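Local coordinates for BolA-like protein (Babesia bovis, PDB 3O2E) that is a BolA-like protein of unestablished function that may bind a [2Fe-2S] cluster, at residues I27-L36 and L74-E82. Numbering follows the deposited sequence.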
loop_
_atom_site.group_PDB
_atom_site.type_symbol
_atom_site.label_atom_id
_atom_site.label_comp_id
_atom_site.label_asym_id
_atom_site.label_seq_id
_atom_site.Cartn_x
_atom_site.Cartn_y
_atom_site.Cartn_z
ATOM N N ILE A 27 5.361 -9.688 1.018
ATOM C CA ILE A 27 4.049 -10.027 0.402
ATOM C C ILE A 27 3.248 -8.796 0.086
ATOM O O ILE A 27 2.612 -8.717 -0.954
ATOM C CB ILE A 27 3.162 -10.955 1.301
ATOM C CG1 ILE A 27 3.707 -12.374 1.199
ATOM C CG2 ILE A 27 1.703 -10.962 0.798
ATOM C CD1 ILE A 27 3.079 -13.405 2.113
ATOM N N VAL A 28 3.268 -7.823 0.994
ATOM C CA VAL A 28 2.555 -6.551 0.805
ATOM C C VAL A 28 3.129 -5.838 -0.412
ATOM O O VAL A 28 2.389 -5.341 -1.248
ATOM C CB VAL A 28 2.668 -5.631 2.074
ATOM C CG1 VAL A 28 2.151 -4.172 1.820
ATOM C CG2 VAL A 28 1.946 -6.271 3.272
ATOM N N GLU A 29 4.459 -5.771 -0.481
ATOM C CA GLU A 29 5.128 -5.160 -1.580
ATOM C C GLU A 29 4.771 -5.849 -2.898
ATOM O O GLU A 29 4.547 -5.181 -3.886
ATOM C CB GLU A 29 6.625 -5.201 -1.360
ATOM C CG GLU A 29 7.123 -4.168 -0.364
ATOM C CD GLU A 29 8.603 -4.327 -0.029
ATOM O OE1 GLU A 29 9.151 -5.459 -0.173
ATOM O OE2 GLU A 29 9.205 -3.330 0.409
ATOM N N GLU A 30 4.761 -7.176 -2.907
ATOM C CA GLU A 30 4.461 -7.944 -4.110
ATOM C C GLU A 30 3.008 -7.729 -4.572
ATOM O O GLU A 30 2.747 -7.594 -5.759
ATOM C CB GLU A 30 4.834 -9.422 -3.859
ATOM C CG GLU A 30 4.166 -10.534 -4.703
ATOM C CD GLU A 30 4.181 -11.897 -3.942
ATOM O OE1 GLU A 30 5.231 -12.231 -3.340
ATOM O OE2 GLU A 30 3.139 -12.604 -3.876
ATOM N N ARG A 31 2.065 -7.722 -3.640
ATOM C CA ARG A 31 0.665 -7.516 -3.964
ATOM C C ARG A 31 0.479 -6.156 -4.535
ATOM O O ARG A 31 -0.190 -6.002 -5.550
ATOM C CB ARG A 31 -0.215 -7.619 -2.721
ATOM C CG ARG A 31 -0.353 -8.981 -2.136
ATOM C CD ARG A 31 -1.214 -9.887 -2.950
ATOM N NE ARG A 31 -1.045 -11.206 -2.387
ATOM C CZ ARG A 31 -0.080 -12.051 -2.738
ATOM N NH1 ARG A 31 0.786 -11.751 -3.711
ATOM N NH2 ARG A 31 0.024 -13.216 -2.113
ATOM N N LEU A 32 1.053 -5.145 -3.868
ATOM C CA LEU A 32 0.912 -3.753 -4.349
ATOM C C LEU A 32 1.534 -3.584 -5.712
ATOM O O LEU A 32 0.949 -2.934 -6.582
ATOM C CB LEU A 32 1.517 -2.730 -3.346
ATOM C CG LEU A 32 0.904 -2.642 -1.958
ATOM C CD1 LEU A 32 1.602 -1.579 -1.090
ATOM C CD2 LEU A 32 -0.521 -2.311 -2.082
ATOM N N ARG A 33 2.756 -4.100 -5.889
ATOM C CA ARG A 33 3.422 -4.029 -7.208
ATOM C C ARG A 33 2.639 -4.745 -8.294
ATOM O O ARG A 33 2.523 -4.273 -9.420
ATOM C CB ARG A 33 4.836 -4.614 -7.149
ATOM C CG ARG A 33 5.736 -3.691 -6.405
ATOM C CD ARG A 33 7.068 -4.301 -6.036
ATOM N NE ARG A 33 7.870 -3.189 -5.515
ATOM C CZ ARG A 33 8.797 -3.239 -4.560
ATOM N NH1 ARG A 33 9.111 -4.389 -3.967
ATOM N NH2 ARG A 33 9.426 -2.086 -4.221
ATOM N N SER A 34 2.125 -5.920 -7.972
ATOM C CA SER A 34 1.374 -6.684 -8.946
ATOM C C SER A 34 0.126 -5.920 -9.443
ATOM O O SER A 34 -0.102 -5.851 -10.659
ATOM C CB SER A 34 1.004 -8.033 -8.372
ATOM O OG SER A 34 0.127 -8.685 -9.259
ATOM N N MET A 35 -0.645 -5.326 -8.514
ATOM C CA MET A 35 -1.908 -4.647 -8.881
ATOM C C MET A 35 -1.730 -3.201 -9.368
ATOM O O MET A 35 -2.407 -2.770 -10.313
ATOM C CB MET A 35 -2.928 -4.709 -7.745
ATOM C CG MET A 35 -4.303 -4.168 -8.185
ATOM S SD MET A 35 -5.704 -4.120 -7.082
ATOM C CE MET A 35 -6.432 -5.768 -7.246
ATOM N N LEU A 36 -0.819 -2.464 -8.735
ATOM C CA LEU A 36 -0.741 -1.029 -8.905
ATOM C C LEU A 36 0.455 -0.523 -9.703
ATOM O O LEU A 36 0.466 0.638 -10.053
ATOM C CB LEU A 36 -0.786 -0.348 -7.560
ATOM C CG LEU A 36 -1.913 -0.780 -6.648
ATOM C CD1 LEU A 36 -1.619 -0.216 -5.238
ATOM C CD2 LEU A 36 -3.246 -0.336 -7.186
ATOM N N LEU A 74 -8.734 0.802 -3.817
ATOM C CA LEU A 74 -7.919 0.068 -4.755
ATOM C C LEU A 74 -6.737 -0.623 -4.064
ATOM O O LEU A 74 -6.390 -1.734 -4.383
ATOM C CB LEU A 74 -7.436 1.040 -5.827
ATOM C CG LEU A 74 -6.853 0.537 -7.134
ATOM C CD1 LEU A 74 -7.844 -0.303 -7.901
ATOM C CD2 LEU A 74 -6.425 1.748 -7.954
ATOM N N VAL A 75 -6.087 0.068 -3.158
ATOM C CA VAL A 75 -4.972 -0.519 -2.404
ATOM C C VAL A 75 -5.427 -1.657 -1.529
ATOM O O VAL A 75 -4.800 -2.719 -1.509
ATOM C CB VAL A 75 -4.244 0.548 -1.610
ATOM C CG1 VAL A 75 -3.120 -0.060 -0.760
ATOM C CG2 VAL A 75 -3.725 1.593 -2.598
ATOM N N ASN A 76 -6.551 -1.486 -0.847
ATOM C CA ASN A 76 -7.074 -2.549 0.009
ATOM C C ASN A 76 -7.499 -3.741 -0.801
ATOM O O ASN A 76 -7.308 -4.857 -0.394
ATOM C CB ASN A 76 -8.251 -2.060 0.789
ATOM C CG ASN A 76 -7.883 -1.039 1.805
ATOM O OD1 ASN A 76 -6.760 -1.001 2.314
ATOM N ND2 ASN A 76 -8.839 -0.217 2.134
ATOM N N SER A 77 -8.024 -3.509 -1.998
ATOM C CA SER A 77 -8.359 -4.622 -2.864
ATOM C C SER A 77 -7.135 -5.455 -3.333
ATOM O O SER A 77 -7.267 -6.633 -3.570
ATOM C CB SER A 77 -9.234 -4.165 -4.022
ATOM O OG SER A 77 -8.454 -4.029 -5.164
ATOM N N ALA A 78 -5.972 -4.831 -3.477
ATOM C CA ALA A 78 -4.714 -5.537 -3.756
ATOM C C ALA A 78 -4.306 -6.530 -2.675
ATOM O O ALA A 78 -3.736 -7.606 -2.953
ATOM C CB ALA A 78 -3.609 -4.505 -3.993
ATOM N N ILE A 79 -4.631 -6.199 -1.432
ATOM C CA ILE A 79 -4.226 -6.997 -0.272
ATOM C C ILE A 79 -5.435 -7.567 0.451
ATOM O O ILE A 79 -5.352 -7.837 1.680
ATOM C CB ILE A 79 -3.353 -6.184 0.736
ATOM C CG1 ILE A 79 -4.081 -4.904 1.201
ATOM C CG2 ILE A 79 -1.955 -5.776 0.164
ATOM C CD1 ILE A 79 -3.400 -4.188 2.388
ATOM N N ALA A 80 -6.532 -7.806 -0.298
ATOM C CA ALA A 80 -7.801 -8.296 0.274
ATOM C C ALA A 80 -7.628 -9.601 0.995
ATOM O O ALA A 80 -8.151 -9.751 2.066
ATOM C CB ALA A 80 -8.933 -8.421 -0.810
ATOM N N ALA A 81 -6.848 -10.523 0.426
ATOM C CA ALA A 81 -6.641 -11.852 0.989
ATOM C C ALA A 81 -5.899 -11.813 2.308
ATOM O O ALA A 81 -6.149 -12.613 3.192
ATOM C CB ALA A 81 -5.875 -12.710 -0.010
ATOM N N GLU A 82 -5.027 -10.827 2.458
ATOM C CA GLU A 82 -4.133 -10.687 3.621
ATOM C C GLU A 82 -4.706 -9.843 4.748
ATOM O O GLU A 82 -4.238 -9.954 5.886
ATOM C CB GLU A 82 -2.808 -10.072 3.162
ATOM C CG GLU A 82 -1.955 -11.013 2.328
ATOM C CD GLU A 82 -2.330 -11.032 0.864
ATOM O OE1 GLU A 82 -2.883 -10.030 0.331
ATOM O OE2 GLU A 82 -2.078 -12.078 0.229
#
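The R31 guanidinium meets E82 at its edge, while I27 CG2 lies over one face, offset toward the rim and 3.9 Å above the plane. R31 NE donates to E82 OE2 at 2.9 Å (N-H...O 150°), and R31 NH2 adds a weak second bond to the same oxygen. The guanidinium and carboxylate planes are turned 57° apart, and R31 NE comes to E82 OE2 from above the carboxylate plane. A bend at chi2 (-73°) carries the R31 chain past the end of helix 68-78, with R31 CD 3.4 Å from A78 O. R31 NH1 pairs with E30 OE2 at a doubtfully short distance, so that one arginine lies between two acids and would partly offset their like charges. I27 CG2 also touches E82 CG, giving the salt bridge an apolar flank.

One turn on, M35 extends with CG anti to its backbone N, then bends at chi3; M35 SD lies 3.8 Å from A78 CB and also close to S77 OG. That hydroxyl donates to L74 O, which additionally accepts from A78 N. Deeper in, L32 CD2 meets V75 CG1 at 3.7 Å, and L36 divides its methyls: CD2 packs on L74 CG, CD1 on V75 CG2. The axes of helix 27-36 and of the 74-78 end of helix 68-78 approach to 9.3 Å. L32 also touches A56, and both L32 and V75 reach I58 of strand 52-59. The I79 side chain lies beside I86, a magnesium site residue, but about 9 Å from the ion itself. Two helices thus pack side by side on one face of a three-stranded mixed sheet, the two-layer alpha-beta-beta-alpha-beta core of the BolA fold.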